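Side-chain contacts in putative PAS/PAC sensor protein (Nakamurella multipartita DSM 44233, PDB 6HMJ), which is a blue-light receptor that binds flavin mononucleotide and probably couples light sensing to RNA binding and translational regulation: residues A46-H51 and L58-G63; A276-G281 and F317-H322; I314-F317 and A323-N326. All blocks are in the same frame, centred on the assembly; numbering follows the deposited sequence.

Contact 1. Residues A46-H51 and L58-G63; sequences AVVLAH and LEWQAG
V48 packs its CG1 methyl against the benzene part of the W60 indole, toward the rim. CG1 is 3.7 Å from W60 CZ2 and nearly as close to CH2. The two side chains cross at about a right angle. With CG1 anti to the backbone N (chi1 171°), that methyl is the branch that reaches W60. L49 meets the same indole elsewhere, with CD2 at 3.6 Å from W60 CE3. Its other methyl turns to Q61: CD1 lies 3.6 Å from Q61 OE1, and the chains again cross at about a right angle. The two methyls of L49 divide mainly between W60 and Q61. Cutting L49 back to an alanine is likely to open a gap beside W60 CE3 and leave the end of Q61 without the methyl it rests on. The axes of 46-50 and 58-63 run roughly antiparallel, at 145°, and stay 11.1 Å apart at their closest, so side chains fill the space. Outside the pair, W60 NE1 bonds to T92 OG1 and the ring meets H78 edge-to-face. Both partners belong to the antiparallel sheet of this PAS domain. The joint between helices 45-50 and 54-70 is therefore mainly apolar packing, with Q61 at its exposed side, around an indole whose one polar atom is satisfied by the sheet.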
loop_
_atom_site.group_PDB
_atom_site.type_symbol
_atom_site.label_atom_id
_atom_site.label_comp_id
_atom_site.label_asym_id
_atom_site.label_seq_id
_atom_site.Cartn_x
_atom_site.Cartn_y
_atom_site.Cartn_z
ATOM N N ALA A 46 -54.152 22.643 29.676
ATOM C CA ALA A 46 -53.473 23.927 29.814
ATOM C C ALA A 46 -52.011 23.754 30.208
ATOM O O ALA A 46 -51.173 24.596 29.865
ATOM C CB ALA A 46 -54.200 24.795 30.843
ATOM N N VAL A 47 -51.683 22.672 30.918
ATOM C CA VAL A 47 -50.298 22.432 31.311
ATOM C C VAL A 47 -49.475 21.963 30.120
ATOM O O VAL A 47 -48.330 22.393 29.931
ATOM C CB VAL A 47 -50.238 21.413 32.466
ATOM C CG1 VAL A 47 -48.798 21.041 32.775
ATOM C CG2 VAL A 47 -50.903 21.977 33.710
ATOM N N VAL A 48 -50.032 21.064 29.307
ATOM C CA VAL A 48 -49.337 20.616 28.103
ATOM C C VAL A 48 -49.001 21.800 27.206
ATOM O O VAL A 48 -47.843 22.002 26.823
ATOM C CB VAL A 48 -50.177 19.564 27.355
ATOM C CG1 VAL A 48 -49.566 19.264 25.989
ATOM C CG2 VAL A 48 -50.283 18.291 28.176
ATOM N N LEU A 49 -50.007 22.614 26.870
ATOM C CA LEU A 49 -49.773 23.738 25.970
ATOM C C LEU A 49 -48.728 24.700 26.517
ATOM O O LEU A 49 -48.031 25.363 25.740
ATOM C CB LEU A 49 -51.081 24.480 25.700
ATOM C CG LEU A 49 -52.125 23.682 24.918
ATOM C CD1 LEU A 49 -53.532 24.141 25.280
ATOM C CD2 LEU A 49 -51.882 23.779 23.417
ATOM N N ALA A 50 -48.607 24.798 27.842
ATOM C CA ALA A 50 -47.619 25.690 28.436
ATOM C C ALA A 50 -46.191 25.224 28.172
ATOM O O ALA A 50 -45.265 26.038 28.256
ATOM C CB ALA A 50 -47.857 25.818 29.942
ATOM N N HIS A 51 -45.993 23.943 27.863
ATOM C CA HIS A 51 -44.676 23.426 27.510
ATOM C C HIS A 51 -44.464 23.319 26.005
ATOM O O HIS A 51 -43.398 22.867 25.576
ATOM C CB HIS A 51 -44.453 22.054 28.155
ATOM C CG HIS A 51 -44.390 22.092 29.649
ATOM N ND1 HIS A 51 -45.457 21.745 30.449
ATOM C CD2 HIS A 51 -43.387 22.441 30.489
ATOM C CE1 HIS A 51 -45.113 21.875 31.718
ATOM N NE2 HIS A 51 -43.863 22.297 31.771
ATOM N N LEU A 58 -51.674 26.812 18.601
ATOM C CA LEU A 58 -52.872 26.897 17.771
ATOM C C LEU A 58 -53.063 25.635 16.938
ATOM O O LEU A 58 -54.178 25.105 16.854
ATOM C CB LEU A 58 -52.788 28.134 16.877
ATOM C CG LEU A 58 -52.909 29.477 17.609
ATOM C CD1 LEU A 58 -52.734 30.641 16.646
ATOM C CD2 LEU A 58 -54.248 29.591 18.330
ATOM N N GLU A 59 -51.992 25.135 16.314
ATOM C CA GLU A 59 -52.108 23.915 15.520
ATOM C C GLU A 59 -52.411 22.715 16.407
ATOM O O GLU A 59 -53.158 21.812 16.012
ATOM C CB GLU A 59 -50.821 23.668 14.736
ATOM C CG GLU A 59 -50.903 22.492 13.771
ATOM C CD GLU A 59 -49.556 22.126 13.180
ATOM O OE1 GLU A 59 -48.631 22.963 13.246
ATOM O OE2 GLU A 59 -49.415 20.996 12.664
ATOM N N TRP A 60 -51.831 22.690 17.607
ATOM C CA TRP A 60 -52.054 21.587 18.536
ATOM C C TRP A 60 -53.505 21.559 19.003
ATOM O O TRP A 60 -54.156 20.507 18.988
ATOM C CB TRP A 60 -51.094 21.725 19.719
ATOM C CG TRP A 60 -50.851 20.462 20.479
ATOM C CD1 TRP A 60 -49.856 19.556 20.257
ATOM C CD2 TRP A 60 -51.595 19.974 21.603
ATOM N NE1 TRP A 60 -49.940 18.529 21.164
ATOM C CE2 TRP A 60 -50.998 18.761 22.002
ATOM C CE3 TRP A 60 -52.710 20.442 22.307
ATOM C CZ2 TRP A 60 -51.479 18.009 23.070
ATOM C CZ3 TRP A 60 -53.186 19.692 23.366
ATOM C CH2 TRP A 60 -52.570 18.490 23.738
ATOM N N GLN A 61 -54.027 22.713 19.423
ATOM C CA GLN A 61 -55.429 22.808 19.812
ATOM C C GLN A 61 -56.344 22.335 18.689
ATOM O O GLN A 61 -57.274 21.551 18.918
ATOM C CB GLN A 61 -55.753 24.252 20.194
ATOM C CG GLN A 61 -55.504 24.582 21.653
ATOM C CD GLN A 61 -55.392 26.080 21.918
ATOM O OE1 GLN A 61 -54.900 26.490 22.968
ATOM N NE2 GLN A 61 -55.848 26.899 20.972
ATOM N N ALA A 62 -56.092 22.797 17.461
ATOM C CA ALA A 62 -56.934 22.408 16.336
ATOM C C ALA A 62 -56.892 20.903 16.113
ATOM O O ALA A 62 -57.931 20.272 15.884
ATOM C CB ALA A 62 -56.499 23.149 15.072
ATOM N N GLY A 63 -55.696 20.309 16.165
ATOM C CA GLY A 63 -55.593 18.869 16.006
ATOM C C GLY A 63 -56.370 18.114 17.066
ATOM O O GLY A 63 -56.983 17.081 16.785
#

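Contact 2. Residues A276-G281 and F317-H322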
loop_
_atom_site.group_PDB
_atom_site.type_symbol
_atom_site.label_atom_id
_atom_site.label_comp_id
_atom_site.label_asym_id
_atom_site.label_seq_id
_atom_site.Cartn_x
_atom_site.Cartn_y
_atom_site.Cartn_z
ATOM N N ALA A 276 27.257 -14.135 -29.096
ATOM C CA ALA A 276 28.474 -13.498 -29.584
ATOM C C ALA A 276 28.684 -13.777 -31.068
ATOM O O ALA A 276 29.074 -12.883 -31.827
ATOM C CB ALA A 276 29.679 -13.975 -28.775
ATOM N N ALA A 277 28.413 -15.010 -31.503
ATOM C CA ALA A 277 28.624 -15.367 -32.902
ATOM C C ALA A 277 27.863 -14.449 -33.852
ATOM O O ALA A 277 28.348 -14.159 -34.952
ATOM C CB ALA A 277 28.210 -16.822 -33.135
ATOM N N GLU A 278 26.690 -13.973 -33.452
ATOM C CA GLU A 278 25.823 -13.212 -34.342
ATOM C C GLU A 278 25.989 -11.706 -34.198
ATOM O O GLU A 278 25.211 -10.950 -34.788
ATOM C CB GLU A 278 24.364 -13.618 -34.112
ATOM C CG GLU A 278 23.865 -13.405 -32.695
ATOM C CD GLU A 278 22.433 -13.864 -32.513
ATOM O OE1 GLU A 278 21.859 -14.402 -33.482
ATOM O OE2 GLU A 278 21.886 -13.689 -31.402
ATOM N N VAL A 279 26.970 -11.251 -33.419
ATOM C CA VAL A 279 27.267 -9.828 -33.310
ATOM C C VAL A 279 28.728 -9.510 -33.577
ATOM O O VAL A 279 29.074 -8.332 -33.798
ATOM C CB VAL A 279 26.857 -9.285 -31.917
ATOM C CG1 VAL A 279 25.358 -9.400 -31.705
ATOM C CG2 VAL A 279 27.641 -9.989 -30.808
ATOM N N LEU A 280 29.619 -10.498 -33.572
ATOM C CA LEU A 280 31.019 -10.260 -33.889
ATOM C C LEU A 280 31.150 -9.759 -35.321
ATOM O O LEU A 280 30.568 -10.327 -36.250
ATOM C CB LEU A 280 31.819 -11.546 -33.696
ATOM C CG LEU A 280 32.153 -11.968 -32.260
ATOM C CD1 LEU A 280 33.150 -13.120 -32.272
ATOM C CD2 LEU A 280 32.684 -10.813 -31.433
ATOM N N GLY A 281 31.933 -8.696 -35.497
ATOM C CA GLY A 281 32.085 -8.061 -36.784
ATOM C C GLY A 281 31.149 -6.898 -37.026
ATOM O O GLY A 281 31.309 -6.196 -38.032
ATOM N N PHE A 317 17.889 -1.899 -26.228
ATOM C CA PHE A 317 16.866 -2.906 -26.474
ATOM C C PHE A 317 17.535 -4.244 -26.738
ATOM O O PHE A 317 18.481 -4.322 -27.527
ATOM C CB PHE A 317 15.985 -2.500 -27.661
ATOM C CG PHE A 317 15.495 -1.083 -27.585
ATOM C CD1 PHE A 317 16.247 -0.047 -28.110
ATOM C CD2 PHE A 317 14.293 -0.786 -26.965
ATOM C CE1 PHE A 317 15.804 1.257 -28.030
ATOM C CE2 PHE A 317 13.845 0.516 -26.885
ATOM C CZ PHE A 317 14.602 1.539 -27.415
ATOM N N ARG A 318 17.037 -5.287 -26.081
ATOM C CA ARG A 318 17.539 -6.633 -26.296
ATOM C C ARG A 318 17.090 -7.144 -27.665
ATOM O O ARG A 318 16.321 -6.496 -28.379
ATOM C CB ARG A 318 17.051 -7.564 -25.186
ATOM C CG ARG A 318 17.326 -7.040 -23.783
ATOM C CD ARG A 318 16.859 -8.011 -22.706
ATOM N NE ARG A 318 15.427 -8.291 -22.788
ATOM C CZ ARG A 318 14.752 -9.017 -21.901
ATOM N NH1 ARG A 318 15.370 -9.537 -20.849
ATOM N NH2 ARG A 318 13.453 -9.221 -22.064
ATOM N N GLN A 319 17.581 -8.330 -28.033
ATOM C CA GLN A 319 17.202 -8.907 -29.317
ATOM C C GLN A 319 15.704 -9.175 -29.397
ATOM O O GLN A 319 15.162 -9.272 -30.503
ATOM C CB GLN A 319 17.980 -10.198 -29.578
ATOM C CG GLN A 319 17.675 -10.829 -30.930
ATOM C CD GLN A 319 18.793 -11.729 -31.450
ATOM O OE1 GLN A 319 18.935 -11.919 -32.660
ATOM N NE2 GLN A 319 19.578 -12.300 -30.539
ATOM N N ASP A 320 15.022 -9.284 -28.258
ATOM C CA ASP A 320 13.579 -9.487 -28.246
ATOM C C ASP A 320 12.801 -8.178 -28.213
ATOM O O ASP A 320 11.565 -8.209 -28.213
ATOM C CB ASP A 320 13.174 -10.364 -27.055
ATOM C CG ASP A 320 13.425 -9.694 -25.713
ATOM O OD1 ASP A 320 13.893 -8.537 -25.690
ATOM O OD2 ASP A 320 13.146 -10.331 -24.676
ATOM N N GLY A 321 13.490 -7.036 -28.194
ATOM C CA GLY A 321 12.865 -5.738 -28.289
ATOM C C GLY A 321 12.651 -5.032 -26.967
ATOM O O GLY A 321 12.421 -3.817 -26.963
ATOM N N HIS A 322 12.713 -5.749 -25.850
ATOM C CA HIS A 322 12.451 -5.121 -24.563
ATOM C C HIS A 322 13.569 -4.158 -24.191
ATOM O O HIS A 322 14.746 -4.402 -24.469
ATOM C CB HIS A 322 12.266 -6.175 -23.477
ATOM C CG HIS A 322 10.899 -6.782 -23.461
ATOM N ND1 HIS A 322 10.613 -8.004 -24.032
ATOM C CD2 HIS A 322 9.730 -6.321 -22.955
ATOM C CE1 HIS A 322 9.331 -8.274 -23.870
ATOM N NE2 HIS A 322 8.772 -7.269 -23.220
#
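E278 sends CG between its backbone N and carbonyl carbon (chi1 59°), and its chain is extended beyond CG. Q319 places CG anti to its own N (chi1 -178°) and also extends. The two chains come from opposite directions. Q319 NE2 donates to E278 OE2 at 2.8 Å, with a nearly straight N-H...O angle of 167°. The acceptor lies close to the amide plane of Q319, but the donor comes from above the carboxylate plane, and the two flat groups are well twisted against each other. Q319 NE2 also bonds to G273 O, and E278 OE2 accepts from A275 N as well.

Much of the turn that carries Q319 is held by bonds of its own. R318 to G321 form a type I beta turn, with G321 N bonded to R318 O at 2.9 Å. D320 OD1 accepts from H322 N at 3.0 Å, an Asx turn, and R318 NE reaches that oxygen from the opposite face of the carboxylate plane. A salt bridge joins R318 NH2 to D320 OD2 at 2.9 Å. The backbone angles of G321 call for glycine.

The bond thus ties the turn after strand 310-317 to the loop that leads on to the flavin-binding residues N283, C284 and R285. The side chain of Q319 is about 13 Å from the flavin. The bond pairs a charged acceptor with a neutral amide at the surface. The two donors on E278 OE2 would probably offset part of its charge and hold OE2 in place.

Contact 3. Residues I314-F317 and A323-N326; sequences IRNF and AFWN. With FMN (flavin mononucleotide), chain E.
The W325 indole has the R315 chain over one face: CD sits above the five-membered ring, 4.2 Å from its centroid, a CH-pi contact. The guanidinium follows as an off-centre cation-pi partner, with CZ 4.5 Å from that centroid and its plane steeply inclined to the ring. R315 is bent at chi2 (74°), which brings its end over the facing strand, between A323 and W325. One guanidinium face then rests on A323 CB, while W325 CD1 lies at its edge. The F324 ring carries N316 CB over one face, at 3.9 Å from its centroid. F317 CE2 leans on A323 CB.

The amides of N316 and N326 stand almost perpendicular. N326 ND2 donates to N316 OD1 at 2.7 Å, and the same oxygen accepts from FMN N3 at 3.1 Å. N316 ND2 donates to FMN O2 at 3.3 Å and also to R315 O. N316 thus reads both a donor and an acceptor on the flavin and has its rotation fixed. N326 ND2 comes 3.0 Å from FMN O4. I314 CD1 packs beside FMN O2.

Backbone bonds close the antiparallel hairpin, with I314-N326 and N316-F324 as its hydrogen-bonded pairs. I314, N316, F324 and N326 share the sheet face that meets the flavin in this PAS domain. R315, F317, A323 and W325 share the other. Helix 351-372 packs there on W325 through V354 and Q358, and strand 340-346 lies next to 323-334 in the sheet.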
loop_
_atom_site.group_PDB
_atom_site.type_symbol
_atom_site.label_atom_id
_atom_site.label_comp_id
_atom_site.label_asym_id
_atom_site.label_seq_id
_atom_site.Cartn_x
_atom_site.Cartn_y
_atom_site.Cartn_z
ATOM N N ILE A 314 22.323 5.343 -21.893
ATOM C CA ILE A 314 21.578 5.344 -23.144
ATOM C C ILE A 314 20.485 4.290 -23.066
ATOM O O ILE A 314 20.609 3.285 -22.361
ATOM C CB ILE A 314 22.515 5.100 -24.353
ATOM C CG1 ILE A 314 21.777 5.363 -25.667
ATOM C CG2 ILE A 314 23.078 3.683 -24.321
ATOM C CD1 ILE A 314 22.688 5.407 -26.880
ATOM N N ARG A 315 19.406 4.531 -23.804
ATOM C CA ARG A 315 18.285 3.603 -23.860
ATOM C C ARG A 315 18.584 2.529 -24.901
ATOM O O ARG A 315 18.938 2.842 -26.041
ATOM C CB ARG A 315 17.003 4.366 -24.203
ATOM C CG ARG A 315 15.710 3.574 -24.054
ATOM C CD ARG A 315 15.341 3.371 -22.589
ATOM N NE ARG A 315 13.996 2.818 -22.426
ATOM C CZ ARG A 315 13.529 2.302 -21.292
ATOM N NH1 ARG A 315 14.295 2.260 -20.210
ATOM N NH2 ARG A 315 12.293 1.825 -21.239
ATOM N N ASN A 316 18.460 1.263 -24.503
ATOM C CA ASN A 316 18.830 0.136 -25.346
ATOM C C ASN A 316 17.706 -0.889 -25.377
ATOM O O ASN A 316 16.719 -0.791 -24.642
ATOM C CB ASN A 316 20.113 -0.552 -24.855
ATOM C CG ASN A 316 21.395 0.144 -25.305
ATOM O OD1 ASN A 316 22.475 -0.278 -24.907
ATOM N ND2 ASN A 316 21.288 1.186 -26.128
ATOM N N PHE A 317 17.889 -1.899 -26.228
ATOM C CA PHE A 317 16.866 -2.906 -26.474
ATOM C C PHE A 317 17.535 -4.244 -26.738
ATOM O O PHE A 317 18.481 -4.322 -27.527
ATOM C CB PHE A 317 15.985 -2.500 -27.661
ATOM C CG PHE A 317 15.495 -1.083 -27.585
ATOM C CD1 PHE A 317 16.247 -0.047 -28.110
ATOM C CD2 PHE A 317 14.293 -0.786 -26.965
ATOM C CE1 PHE A 317 15.804 1.257 -28.030
ATOM C CE2 PHE A 317 13.845 0.516 -26.885
ATOM C CZ PHE A 317 14.602 1.539 -27.415
ATOM N N ALA A 323 13.185 -3.052 -23.564
ATOM C CA ALA A 323 14.074 -1.928 -23.335
ATOM C C ALA A 323 14.741 -2.032 -21.971
ATOM O O ALA A 323 14.288 -2.754 -21.080
ATOM C CB ALA A 323 13.304 -0.608 -23.441
ATOM N N PHE A 324 15.848 -1.312 -21.829
ATOM C CA PHE A 324 16.538 -1.204 -20.553
ATOM C C PHE A 324 17.496 -0.026 -20.635
ATOM O O PHE A 324 17.947 0.345 -21.720
ATOM C CB PHE A 324 17.284 -2.497 -20.201
ATOM C CG PHE A 324 18.444 -2.805 -21.114
ATOM C CD1 PHE A 324 18.235 -3.400 -22.350
ATOM C CD2 PHE A 324 19.742 -2.508 -20.732
ATOM C CE1 PHE A 324 19.297 -3.687 -23.188
ATOM C CE2 PHE A 324 20.808 -2.794 -21.568
ATOM C CZ PHE A 324 20.583 -3.384 -22.798
ATOM N N TRP A 325 17.785 0.567 -19.481
ATOM C CA TRP A 325 18.777 1.629 -19.412
ATOM C C TRP A 325 20.164 1.015 -19.305
ATOM O O TRP A 325 20.413 0.163 -18.445
ATOM C CB TRP A 325 18.515 2.551 -18.224
ATOM C CG TRP A 325 17.422 3.544 -18.461
ATOM C CD1 TRP A 325 16.140 3.480 -18.002
ATOM C CD2 TRP A 325 17.517 4.752 -19.222
ATOM N NE1 TRP A 325 15.430 4.577 -18.429
ATOM C CE2 TRP A 325 16.254 5.373 -19.180
ATOM C CE3 TRP A 325 18.551 5.371 -19.933
ATOM C CZ2 TRP A 325 15.995 6.581 -19.823
ATOM C CZ3 TRP A 325 18.291 6.569 -20.569
ATOM C CH2 TRP A 325 17.025 7.161 -20.510
ATOM N N ASN A 326 21.066 1.455 -20.177
ATOM C CA ASN A 326 22.410 0.900 -20.287
ATOM C C ASN A 326 23.406 1.993 -19.931
ATOM O O ASN A 326 23.580 2.952 -20.690
ATOM C CB ASN A 326 22.654 0.372 -21.704
ATOM C CG ASN A 326 24.018 -0.290 -21.871
ATOM O OD1 ASN A 326 24.895 -0.186 -21.011
ATOM N ND2 ASN A 326 24.199 -0.974 -22.996
HETATM N N1 FMN E . 26.231 1.956 -27.986
HETATM C C2 FMN E . 25.076 1.555 -27.412
HETATM O O2 FMN E . 24.022 2.173 -27.676
HETATM N N3 FMN E . 25.012 0.515 -26.563
HETATM C C4 FMN E . 26.086 -0.202 -26.220
HETATM O O4 FMN E . 25.988 -1.163 -25.428
HETATM C C4A FMN E . 27.391 0.169 -26.805
HETATM N N5 FMN E . 28.521 -0.504 -26.514
HETATM C C5A FMN E . 29.700 -0.137 -27.067
HETATM C C6 FMN E . 30.847 -0.852 -26.739
HETATM C C7 FMN E . 32.071 -0.505 -27.291
HETATM C C7M FMN E . 33.300 -1.294 -26.926
HETATM C C8 FMN E . 32.155 0.644 -28.231
HETATM C C8M FMN E . 33.464 1.060 -28.849
HETATM C C9 FMN E . 31.014 1.362 -28.555
HETATM C C9A FMN E . 29.779 1.020 -28.011
HETATM N N10 FMN E . 28.593 1.733 -28.326
HETATM C C10 FMN E . 27.394 1.322 -27.729
HETATM C "C1'" FMN E . 28.551 2.890 -29.227
HETATM C "C2'" FMN E . 28.174 2.463 -30.632
HETATM O "O2'" FMN E . 28.735 1.186 -30.944
HETATM C "C3'" FMN E . 28.687 3.498 -31.615
HETATM O "O3'" FMN E . 30.113 3.601 -31.478
HETATM C "C4'" FMN E . 28.091 4.880 -31.399
HETATM O "O4'" FMN E . 26.667 4.825 -31.490
HETATM C "C5'" FMN E . 28.704 5.784 -32.458
HETATM O "O5'" FMN E . 27.720 6.542 -33.146
HETATM P P FMN E . 27.263 6.082 -34.615
HETATM O O1P FMN E . 26.221 7.114 -34.963
HETATM O O2P FMN E . 28.535 6.158 -35.427
HETATM O O3P FMN E . 26.770 4.665 -34.450
#

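Contact 1 comes first along the chain and joins helices 45-50 and 54-70 in the N-terminal PAS region. Contacts 2 and 3 belong to the flavin-binding PAS domain, across the chain's centre. Contact 1 lies about 96 Å from contact 2 and about 87 Å from contact 3, centre to centre. Helix 114-149 and the ANTAR range 127-180 fall between. Contacts 2 and 3 are neighbours, about 13 Å between centres. They share F317, and R318 CG packs on F324 CE1 at 3.9 Å. Contact 3 is the part of hairpin 310-317/323-334 next to its turn, and contact 2 ties that turn to loop 276-281. The hairpin that brings N316 and N326 to the flavin is thus also tied at its turn.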